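PDB 4WU0: similar to yteR (Bacilus subtilis) from Clostridium acetobutylicum, which probably hydrolyses unsaturated rhamnogalacturonan oligosaccharides derived from pectin, as a glycoside hydrolase of family 105. Local coordinates for residues Y249-E254 against K258-E263; L174-D179 against A333-E338; W23-G28 against M202-M207. All blocks are in the same frame, centred on the assembly; numbering follows the deposited sequence.

Contact 1 (Y249-E254 against K258-E263)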
loop_
_atom_site.group_PDB
_atom_site.type_symbol
_atom_site.label_atom_id
_atom_site.label_comp_id
_atom_site.label_asym_id
_atom_site.label_seq_id
_atom_site.Cartn_x
_atom_site.Cartn_y
_atom_site.Cartn_z
ATOM N N TYR A 249 -9.284 -12.144 -5.669
ATOM C CA TYR A 249 -9.539 -12.877 -4.435
ATOM C C TYR A 249 -8.541 -12.598 -3.332
ATOM O O TYR A 249 -7.386 -12.229 -3.583
ATOM C CB TYR A 249 -9.510 -14.371 -4.714
ATOM C CG TYR A 249 -10.712 -14.870 -5.457
ATOM C CD1 TYR A 249 -11.856 -15.234 -4.771
ATOM C CD2 TYR A 249 -10.700 -14.977 -6.846
ATOM C CE1 TYR A 249 -12.958 -15.697 -5.439
ATOM C CE2 TYR A 249 -11.799 -15.444 -7.514
ATOM C CZ TYR A 249 -12.927 -15.776 -6.806
ATOM O OH TYR A 249 -14.043 -16.238 -7.468
ATOM N N GLN A 250 -9.001 -12.793 -2.099
ATOM C CA GLN A 250 -8.139 -12.761 -0.908
ATOM C C GLN A 250 -6.909 -13.660 -1.046
ATOM O O GLN A 250 -5.784 -13.209 -0.805
ATOM C CB GLN A 250 -8.981 -13.178 0.308
ATOM C CG GLN A 250 -8.252 -13.513 1.579
ATOM C CD GLN A 250 -7.881 -12.281 2.383
ATOM O OE1 GLN A 250 -7.741 -11.191 1.829
ATOM N NE2 GLN A 250 -7.657 -12.460 3.679
ATOM N N VAL A 251 -7.113 -14.923 -1.420
ATOM C CA VAL A 251 -6.005 -15.814 -1.773
ATOM C C VAL A 251 -6.017 -15.904 -3.309
ATOM O O VAL A 251 -6.894 -16.530 -3.915
ATOM C CB VAL A 251 -6.104 -17.191 -1.114
ATOM C CG1 VAL A 251 -4.889 -18.051 -1.486
ATOM C CG2 VAL A 251 -6.201 -17.043 0.390
ATOM N N LEU A 252 -5.073 -15.210 -3.932
ATOM C CA LEU A 252 -5.211 -14.787 -5.331
ATOM C C LEU A 252 -5.449 -15.891 -6.351
ATOM O O LEU A 252 -6.223 -15.710 -7.300
ATOM C CB LEU A 252 -3.961 -14.011 -5.761
ATOM C CG LEU A 252 -3.872 -12.597 -5.199
ATOM C CD1 LEU A 252 -2.447 -12.021 -5.311
ATOM C CD2 LEU A 252 -4.856 -11.694 -5.890
ATOM N N ASP A 253 -4.743 -17.004 -6.178
ATOM C CA ASP A 253 -4.742 -18.076 -7.158
ATOM C C ASP A 253 -5.663 -19.238 -6.810
ATOM O O ASP A 253 -5.630 -20.253 -7.492
ATOM C CB ASP A 253 -3.317 -18.609 -7.356
ATOM C CG ASP A 253 -2.742 -19.233 -6.098
ATOM O OD1 ASP A 253 -3.151 -18.807 -4.999
ATOM O OD2 ASP A 253 -1.860 -20.126 -6.210
ATOM N N GLU A 254 -6.474 -19.094 -5.764
ATOM C CA GLU A 254 -7.315 -20.182 -5.281
ATOM C C GLU A 254 -8.795 -19.818 -5.345
ATOM O O GLU A 254 -9.562 -20.132 -4.429
ATOM C CB GLU A 254 -6.923 -20.542 -3.845
ATOM C CG GLU A 254 -5.464 -20.986 -3.736
ATOM C CD GLU A 254 -5.267 -22.411 -3.318
ATOM O OE1 GLU A 254 -6.212 -23.217 -3.425
ATOM O OE2 GLU A 254 -4.137 -22.724 -2.883
ATOM N N LYS A 258 -13.527 -23.202 -1.549
ATOM C CA LYS A 258 -14.535 -22.772 -0.588
ATOM C C LYS A 258 -13.909 -21.952 0.534
ATOM O O LYS A 258 -12.905 -22.354 1.111
ATOM C CB LYS A 258 -15.240 -23.983 0.019
ATOM C CG LYS A 258 -16.116 -24.719 -0.952
ATOM C CD LYS A 258 -17.376 -23.933 -1.226
ATOM C CE LYS A 258 -18.045 -24.410 -2.490
ATOM N NZ LYS A 258 -19.356 -24.981 -2.196
ATOM N N GLY A 259 -14.528 -20.815 0.836
ATOM C CA GLY A 259 -14.033 -19.913 1.845
ATOM C C GLY A 259 -13.392 -18.682 1.240
ATOM O O GLY A 259 -13.379 -17.615 1.860
ATOM N N ASN A 260 -12.835 -18.811 0.032
ATOM C CA ASN A 260 -12.160 -17.664 -0.576
ATOM C C ASN A 260 -13.216 -16.647 -0.969
ATOM O O ASN A 260 -14.394 -16.996 -1.105
ATOM C CB ASN A 260 -11.365 -18.098 -1.811
ATOM C CG ASN A 260 -10.151 -17.218 -2.088
ATOM O OD1 ASN A 260 -9.969 -16.147 -1.506
ATOM N ND2 ASN A 260 -9.310 -17.679 -3.010
ATOM N N TYR A 261 -12.795 -15.404 -1.173
ATOM C CA TYR A 261 -13.729 -14.312 -1.447
ATOM C C TYR A 261 -13.029 -13.199 -2.198
ATOM O O TYR A 261 -11.814 -13.001 -2.046
ATOM C CB TYR A 261 -14.342 -13.782 -0.147
ATOM C CG TYR A 261 -13.375 -13.173 0.840
ATOM C CD1 TYR A 261 -12.665 -13.961 1.743
ATOM C CD2 TYR A 261 -13.195 -11.793 0.891
ATOM C CE1 TYR A 261 -11.808 -13.393 2.651
ATOM C CE2 TYR A 261 -12.350 -11.215 1.786
ATOM C CZ TYR A 261 -11.648 -12.015 2.675
ATOM O OH TYR A 261 -10.797 -11.430 3.567
ATOM N N LEU A 262 -13.810 -12.479 -2.998
ATOM C CA LEU A 262 -13.328 -11.292 -3.683
ATOM C C LEU A 262 -13.103 -10.218 -2.641
ATOM O O LEU A 262 -14.005 -9.906 -1.860
ATOM C CB LEU A 262 -14.365 -10.847 -4.736
ATOM C CG LEU A 262 -14.724 -11.892 -5.787
ATOM C CD1 LEU A 262 -15.855 -11.400 -6.670
ATOM C CD2 LEU A 262 -13.513 -12.238 -6.638
ATOM N N GLU A 263 -11.895 -9.654 -2.622
ATOM C CA GLU A 263 -11.483 -8.780 -1.525
ATOM C C GLU A 263 -11.156 -7.380 -2.042
ATOM O O GLU A 263 -10.453 -7.202 -3.046
ATOM C CB GLU A 263 -10.316 -9.425 -0.760
ATOM C CG GLU A 263 -9.996 -8.776 0.578
ATOM C CD GLU A 263 -9.185 -7.496 0.467
ATOM O OE1 GLU A 263 -8.320 -7.435 -0.420
ATOM O OE2 GLU A 263 -9.384 -6.548 1.291
HETATM O O HOH W 1 -6.438 -9.539 -0.132
#
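The Y249 ring carries L262 CD2 on one face: the methyl stands 3.6 Å from the ring centroid and 9° off the normal, a well-centred CH-pi contact. Y261 N lies at the edge of the same ring, in its plane. The Y261 ring has Q250 CB over one face, set off toward the rim, and the carbonyl O of G259 at its edge. Y261 CG sits between its backbone N and carbonyl carbon (chi1 63°), which brings the ring back alongside Q250; the two side chains run in the same direction, amide and ring planes 31° apart.

The third flat group, the N260 amide, makes most of the direct hydrogen bonds. Its ND2 gives one hydrogen to V251 O at 2.8 Å, on a lone pair, and the other to E254 O at 2.8 Å, from above that carbonyl's plane; both acceptors lie in the amide plane. N260 OD1 accepts from V251 N at 3.1 Å and from Y261 N at 2.9 Å. Four bonds fix the amide's rotation; three of them hold the type I turn V251-E254, and that from Y261 N stays within the amide's own segment. Q250 N donates to Y261 O at 2.8 Å, and Y249 and L262 form a single beta bridge.

Water 1 donates to both Q250 OE1 and E263 OE1, while Q250 NE2 donates to Y335 O. E263 is the N-cap of helix 264-279: OE1 accepts from G266 N, and OE2 bonds S265 OG and C317 N.

Both segments belong to the loop between helices 223-240 and 264-279. V251 and N260 pack on F332 of helix 332-337, Q250 and Y261 touch C317 of strand 311-317, and L262 rests on helix 288-302.

Contact 2 (L174-D179 against A333-E338)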
loop_
_atom_site.group_PDB
_atom_site.type_symbol
_atom_site.label_atom_id
_atom_site.label_comp_id
_atom_site.label_asym_id
_atom_site.label_seq_id
_atom_site.Cartn_x
_atom_site.Cartn_y
_atom_site.Cartn_z
ATOM N N LEU A 174 4.040 -12.990 -6.152
ATOM C CA LEU A 174 4.968 -12.941 -5.027
ATOM C C LEU A 174 4.243 -13.297 -3.740
ATOM O O LEU A 174 3.127 -12.838 -3.477
ATOM C CB LEU A 174 5.606 -11.546 -4.873
ATOM C CG LEU A 174 6.714 -11.148 -5.846
ATOM C CD1 LEU A 174 6.182 -10.966 -7.243
ATOM C CD2 LEU A 174 7.423 -9.875 -5.383
ATOM N N TYR A 175 4.876 -14.147 -2.951
ATOM C CA TYR A 175 4.336 -14.543 -1.666
ATOM C C TYR A 175 4.342 -13.371 -0.698
ATOM O O TYR A 175 5.129 -12.442 -0.823
ATOM C CB TYR A 175 5.148 -15.694 -1.081
ATOM C CG TYR A 175 5.097 -16.949 -1.894
ATOM C CD1 TYR A 175 4.082 -17.869 -1.718
ATOM C CD2 TYR A 175 6.066 -17.217 -2.848
ATOM C CE1 TYR A 175 4.033 -19.031 -2.479
ATOM C CE2 TYR A 175 6.010 -18.364 -3.610
ATOM C CZ TYR A 175 4.993 -19.258 -3.416
ATOM O OH TYR A 175 4.947 -20.409 -4.164
ATOM N N HIS A 176 3.475 -13.450 0.303
ATOM C CA HIS A 176 3.286 -12.387 1.281
ATOM C C HIS A 176 4.599 -12.038 2.022
ATOM O O HIS A 176 4.952 -10.871 2.159
ATOM C CB HIS A 176 2.218 -12.856 2.261
ATOM C CG HIS A 176 1.803 -11.848 3.289
ATOM N ND1 HIS A 176 0.814 -12.120 4.211
ATOM C CD2 HIS A 176 2.231 -10.594 3.559
ATOM C CE1 HIS A 176 0.658 -11.080 5.006
ATOM N NE2 HIS A 176 1.488 -10.134 4.620
ATOM N N ALA A 177 5.334 -13.057 2.458
ATOM C CA ALA A 177 6.514 -12.833 3.283
ATOM C C ALA A 177 7.587 -13.893 3.102
ATOM O O ALA A 177 7.335 -15.004 2.599
ATOM C CB ALA A 177 6.115 -12.772 4.756
ATOM N N TYR A 178 8.776 -13.530 3.584
ATOM C CA TYR A 178 10.011 -14.289 3.443
ATOM C C TYR A 178 10.780 -14.161 4.754
ATOM O O TYR A 178 10.924 -13.054 5.266
ATOM C CB TYR A 178 10.830 -13.681 2.299
ATOM C CG TYR A 178 12.257 -14.135 2.173
ATOM C CD1 TYR A 178 12.573 -15.456 1.898
ATOM C CD2 TYR A 178 13.300 -13.226 2.300
ATOM C CE1 TYR A 178 13.896 -15.866 1.770
ATOM C CE2 TYR A 178 14.621 -13.626 2.163
ATOM C CZ TYR A 178 14.909 -14.943 1.893
ATOM O OH TYR A 178 16.231 -15.330 1.758
ATOM N N ASP A 179 11.257 -15.282 5.295
ATOM C CA ASP A 179 12.132 -15.288 6.459
ATOM C C ASP A 179 13.506 -15.793 6.020
ATOM O O ASP A 179 13.702 -16.980 5.792
ATOM C CB ASP A 179 11.597 -16.210 7.552
ATOM C CG ASP A 179 12.437 -16.171 8.809
ATOM O OD1 ASP A 179 13.475 -15.485 8.826
ATOM O OD2 ASP A 179 12.073 -16.843 9.785
ATOM N N ALA A 333 -6.594 -21.560 5.598
ATOM C CA ALA A 333 -7.537 -21.384 6.701
ATOM C C ALA A 333 -7.236 -20.115 7.483
ATOM O O ALA A 333 -8.153 -19.372 7.841
ATOM C CB ALA A 333 -7.556 -22.614 7.602
ATOM N N TYR A 334 -5.954 -19.834 7.715
ATOM C CA TYR A 334 -5.565 -18.612 8.394
ATOM C C TYR A 334 -6.058 -17.368 7.626
ATOM O O TYR A 334 -6.630 -16.461 8.227
ATOM C CB TYR A 334 -4.031 -18.514 8.657
ATOM C CG TYR A 334 -3.728 -17.091 8.992
ATOM C CD1 TYR A 334 -4.147 -16.549 10.214
ATOM C CD2 TYR A 334 -3.171 -16.241 8.044
ATOM C CE1 TYR A 334 -4.005 -15.211 10.482
ATOM C CE2 TYR A 334 -3.018 -14.885 8.311
ATOM C CZ TYR A 334 -3.447 -14.381 9.511
ATOM O OH TYR A 334 -3.306 -13.038 9.748
ATOM N N TYR A 335 -5.821 -17.298 6.317
ATOM C CA TYR A 335 -6.190 -16.083 5.582
ATOM C C TYR A 335 -7.703 -15.892 5.548
ATOM O O TYR A 335 -8.178 -14.769 5.531
ATOM C CB TYR A 335 -5.606 -16.062 4.170
ATOM C CG TYR A 335 -4.149 -15.677 4.149
ATOM C CD1 TYR A 335 -3.756 -14.350 4.306
ATOM C CD2 TYR A 335 -3.148 -16.639 4.004
ATOM C CE1 TYR A 335 -2.429 -13.990 4.298
ATOM C CE2 TYR A 335 -1.826 -16.284 3.997
ATOM C CZ TYR A 335 -1.458 -14.964 4.153
ATOM O OH TYR A 335 -0.121 -14.588 4.154
ATOM N N ILE A 336 -8.453 -16.983 5.535
ATOM C CA ILE A 336 -9.912 -16.893 5.533
ATOM C C ILE A 336 -10.440 -16.561 6.935
ATOM O O ILE A 336 -11.566 -16.065 7.086
ATOM C CB ILE A 336 -10.496 -18.220 4.997
ATOM C CG1 ILE A 336 -9.967 -18.485 3.584
ATOM C CG2 ILE A 336 -12.014 -18.231 5.018
ATOM C CD1 ILE A 336 -10.026 -17.310 2.644
ATOM N N SER A 337 -9.629 -16.813 7.964
ATOM C CA SER A 337 -10.088 -16.618 9.343
ATOM C C SER A 337 -10.179 -15.151 9.762
ATOM O O SER A 337 -10.853 -14.828 10.758
ATOM C CB SER A 337 -9.178 -17.345 10.343
ATOM O OG SER A 337 -7.973 -16.611 10.548
ATOM N N GLU A 338 -9.496 -14.260 9.049
ATOM C CA GLU A 338 -9.434 -12.870 9.502
ATOM C C GLU A 338 -10.732 -12.132 9.149
ATOM O O GLU A 338 -11.441 -12.524 8.220
ATOM C CB GLU A 338 -8.209 -12.149 8.929
ATOM C CG GLU A 338 -6.838 -12.658 9.445
ATOM C CD GLU A 338 -6.491 -12.193 10.852
ATOM O OE1 GLU A 338 -7.405 -11.830 11.625
ATOM O OE2 GLU A 338 -5.286 -12.211 11.212
#
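H176 ND1 and Y335 OH meet in a short hydrogen bond of 2.6 Å, in which either atom could be the donor. The protein belongs to a family built on an (alpha/alpha)6 barrel, and this buried bond ties the loop leading into strand 177-179 to helix 332-337, through residues 159 positions apart in the chain. The link is made by side chains alone: the nearest CA atoms, those of H176 and Y335, stay 11.0 Å apart.

H176 holds CG anti to its backbone nitrogen (chi1 -175°), which extends the imidazole toward the helix. The tyrosine hydroxyl arrives at the edge of the imidazole, close to its plane, and ND1 likewise lies in the plane of the tyrosine ring. With the planes 46° apart and centroids 5.9 Å apart, the rings meet rim to rim, neither covering the other.

At the far side of the imidazole, NE2 makes a weak hydrogen bond to D130 OD1, so both ring nitrogens have partners, which probably restrains the ring's rotation. W198 meets both rings, giving a cluster of three aromatic residues.

Within the helical segment, Y334 places CD2 over the centre of the Y335 ring, 4.0 Å above its plane. Farther out, Y334 OH donates to E338 OE2 at 2.6 Å, on the carboxylate's anti lone pair.

Contact 3 (W23-G28 against M202-M207)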
loop_
_atom_site.group_PDB
_atom_site.type_symbol
_atom_site.label_atom_id
_atom_site.label_comp_id
_atom_site.label_asym_id
_atom_site.label_seq_id
_atom_site.Cartn_x
_atom_site.Cartn_y
_atom_site.Cartn_z
ATOM N N TRP A 23 -1.020 5.422 15.567
ATOM C CA TRP A 23 -0.236 5.854 14.411
ATOM C C TRP A 23 -0.277 4.736 13.379
ATOM O O TRP A 23 0.651 3.930 13.259
ATOM C CB TRP A 23 1.187 6.174 14.862
ATOM C CG TRP A 23 2.162 6.658 13.841
ATOM C CD1 TRP A 23 3.281 6.003 13.413
ATOM C CD2 TRP A 23 2.156 7.926 13.161
ATOM N NE1 TRP A 23 3.967 6.780 12.503
ATOM C CE2 TRP A 23 3.304 7.965 12.339
ATOM C CE3 TRP A 23 1.297 9.029 13.173
ATOM C CZ2 TRP A 23 3.611 9.062 11.523
ATOM C CZ3 TRP A 23 1.591 10.108 12.355
ATOM C CH2 TRP A 23 2.752 10.116 11.535
ATOM N N GLY A 24 -1.395 4.663 12.679
ATOM C CA GLY A 24 -1.652 3.602 11.737
ATOM C C GLY A 24 -1.376 3.984 10.301
ATOM O O GLY A 24 -1.862 4.998 9.838
ATOM N N TYR A 25 -0.589 3.160 9.616
ATOM C CA TYR A 25 -0.239 3.403 8.213
ATOM C C TYR A 25 -1.450 3.599 7.328
ATOM O O TYR A 25 -1.386 4.355 6.353
ATOM C CB TYR A 25 0.587 2.226 7.651
ATOM C CG TYR A 25 -0.150 0.895 7.584
ATOM C CD1 TYR A 25 -0.029 -0.036 8.598
ATOM C CD2 TYR A 25 -0.947 0.571 6.502
ATOM C CE1 TYR A 25 -0.683 -1.262 8.538
ATOM C CE2 TYR A 25 -1.635 -0.648 6.446
ATOM C CZ TYR A 25 -1.485 -1.561 7.460
ATOM O OH TYR A 25 -2.143 -2.781 7.394
ATOM N N GLU A 26 -2.560 2.942 7.657
ATOM C CA GLU A 26 -3.729 2.996 6.794
ATOM C C GLU A 26 -4.430 4.341 6.890
ATOM O O GLU A 26 -5.224 4.699 6.028
ATOM C CB GLU A 26 -4.695 1.825 7.092
ATOM C CG GLU A 26 -5.388 1.836 8.438
ATOM C CD GLU A 26 -4.614 1.151 9.554
ATOM O OE1 GLU A 26 -3.366 1.184 9.555
ATOM O OE2 GLU A 26 -5.273 0.568 10.453
ATOM N N TYR A 27 -4.145 5.097 7.947
ATOM C CA TYR A 27 -4.748 6.405 8.117
ATOM C C TYR A 27 -4.077 7.429 7.195
ATOM O O TYR A 27 -4.756 8.181 6.499
ATOM C CB TYR A 27 -4.679 6.819 9.595
ATOM C CG TYR A 27 -5.393 5.868 10.534
ATOM C CD1 TYR A 27 -6.395 5.027 10.081
ATOM C CD2 TYR A 27 -5.072 5.830 11.886
ATOM C CE1 TYR A 27 -7.068 4.166 10.962
ATOM C CE2 TYR A 27 -5.709 4.970 12.762
ATOM C CZ TYR A 27 -6.730 4.156 12.286
ATOM O OH TYR A 27 -7.382 3.304 13.142
ATOM N N GLY A 28 -2.746 7.427 7.130
ATOM C CA GLY A 28 -2.054 8.250 6.148
ATOM C C GLY A 28 -2.446 7.879 4.725
ATOM O O GLY A 28 -2.578 8.741 3.854
ATOM N N MET A 202 0.193 -8.382 -2.571
ATOM C CA MET A 202 0.532 -8.022 -3.939
ATOM C C MET A 202 0.132 -6.593 -4.253
ATOM O O MET A 202 0.842 -5.899 -4.956
ATOM C CB MET A 202 -0.113 -8.967 -4.949
ATOM C CG MET A 202 0.623 -10.273 -5.135
ATOM S SD MET A 202 2.279 -10.093 -5.854
ATOM C CE MET A 202 1.954 -9.469 -7.510
ATOM N N GLY A 203 -1.016 -6.151 -3.752
ATOM C CA GLY A 203 -1.445 -4.771 -3.932
ATOM C C GLY A 203 -0.419 -3.778 -3.389
ATOM O O GLY A 203 -0.093 -2.798 -4.046
ATOM N N TRP A 204 0.092 -4.018 -2.184
ATOM C CA TRP A 204 1.115 -3.147 -1.625
ATOM C C TRP A 204 2.312 -3.045 -2.559
ATOM O O TRP A 204 2.835 -1.964 -2.807
ATOM C CB TRP A 204 1.621 -3.667 -0.289
ATOM C CG TRP A 204 0.655 -3.577 0.905
ATOM C CD1 TRP A 204 0.373 -4.580 1.795
ATOM C CD2 TRP A 204 -0.093 -2.433 1.360
ATOM N NE1 TRP A 204 -0.486 -4.133 2.758
ATOM C CE2 TRP A 204 -0.800 -2.828 2.505
ATOM C CE3 TRP A 204 -0.236 -1.117 0.910
ATOM C CZ2 TRP A 204 -1.642 -1.972 3.196
ATOM C CZ3 TRP A 204 -1.064 -0.268 1.611
ATOM C CH2 TRP A 204 -1.751 -0.696 2.744
ATOM N N TYR A 205 2.756 -4.192 -3.062
ATOM C CA TYR A 205 3.970 -4.219 -3.862
ATOM C C TYR A 205 3.772 -3.494 -5.195
ATOM O O TYR A 205 4.657 -2.742 -5.627
ATOM C CB TYR A 205 4.458 -5.651 -4.091
ATOM C CG TYR A 205 5.849 -5.744 -4.671
ATOM C CD1 TYR A 205 6.962 -5.368 -3.938
ATOM C CD2 TYR A 205 6.050 -6.242 -5.943
ATOM C CE1 TYR A 205 8.255 -5.453 -4.474
ATOM C CE2 TYR A 205 7.333 -6.355 -6.470
ATOM C CZ TYR A 205 8.418 -5.951 -5.734
ATOM O OH TYR A 205 9.671 -6.030 -6.269
ATOM N N VAL A 206 2.640 -3.709 -5.867
ATOM C CA VAL A 206 2.427 -2.981 -7.126
ATOM C C VAL A 206 2.202 -1.477 -6.934
ATOM O O VAL A 206 2.684 -0.667 -7.732
ATOM C CB VAL A 206 1.366 -3.622 -8.061
ATOM C CG1 VAL A 206 1.830 -4.994 -8.495
ATOM C CG2 VAL A 206 0.002 -3.704 -7.423
ATOM N N MET A 207 1.519 -1.078 -5.865
ATOM C CA MET A 207 1.438 0.344 -5.561
ATOM C C MET A 207 2.817 0.914 -5.277
ATOM O O MET A 207 3.144 2.016 -5.737
ATOM C CB MET A 207 0.570 0.633 -4.360
ATOM C CG MET A 207 0.360 2.078 -4.182
ATOM S SD MET A 207 -0.806 2.343 -2.863
ATOM C CE MET A 207 -2.103 1.453 -3.561
HETATM O O HOH W 2 -1.694 -4.855 5.368
#
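Y25 brings one corner of its ring, CE2, against the benzo part of the W204 indole. The closest approach is CE2 to W204 CZ2 at 3.5 Å; CE2 also lies 3.7 Å from W204 CH2, and Y25 CD2 touches the same CH2 more loosely. The ring planes stand 77° apart with centroids 5.6 Å apart. This is an oblique meeting, without the alignment of a stack or of an edge-to-face pair. The two side chains, each pointing from its own helix toward the other, cross at about a right angle.

Y25 opens helix 25-41, with G24 as its N-cap, and carries CG between backbone N and carbonyl carbon (chi1 64°), which turns the ring toward helix 199-215, the source of W204. E26 OE1 lies over the centre of one face of the Y25 ring, 3.6 Å above its plane. In the (alpha/alpha)6 barrel expected of this family, the two aromatic residues join helices far apart in sequence; the centre of the contact lies about 3 Å from the centre of the chain.

Helix 129-146 lies beside both partners: M134 touches Y25 and W204, the Y133 ring meets the indole with planes at about 30°, and D130 touches W204 as well. M269 of helix 264-279 packs on W204 too.

Water 2 joins the polar ends. It accepts from W204 NE1 at 3.0 Å, lying in the plane of the indole at its edge, and bonds Y25 OH at 2.9 Å. The direct contact is therefore apolar, carbon against carbon over a small area, while the indole N-H is satisfied by a single water that also bonds the tyrosine hydroxyl, bridging two side chains that make no hydrogen bond to each other.

Contacts 1 and 2, with centres about 12 Å apart, meet directly: Q250 NE2 lies 3.0 Å from Y335 O, a probable hydrogen bond, and V251 CG2 packs on Y335 CB. Contact 3 lies deeper, its centre about 16 Å from that of contact 2 and 20 Å from that of contact 1. M202, in segment 202-207, touches segments of both others: its CG lies 3.5 Å from L252 CD1 and its SD near L174 N. D130 neighbours H176 and W204, while W198 makes a weak hydrogen bond to Q250 OE1 and meets the rings of H176 and Y335. In relatives with this barrel the active site lies in a cleft at one end; these contacts are not assigned to it.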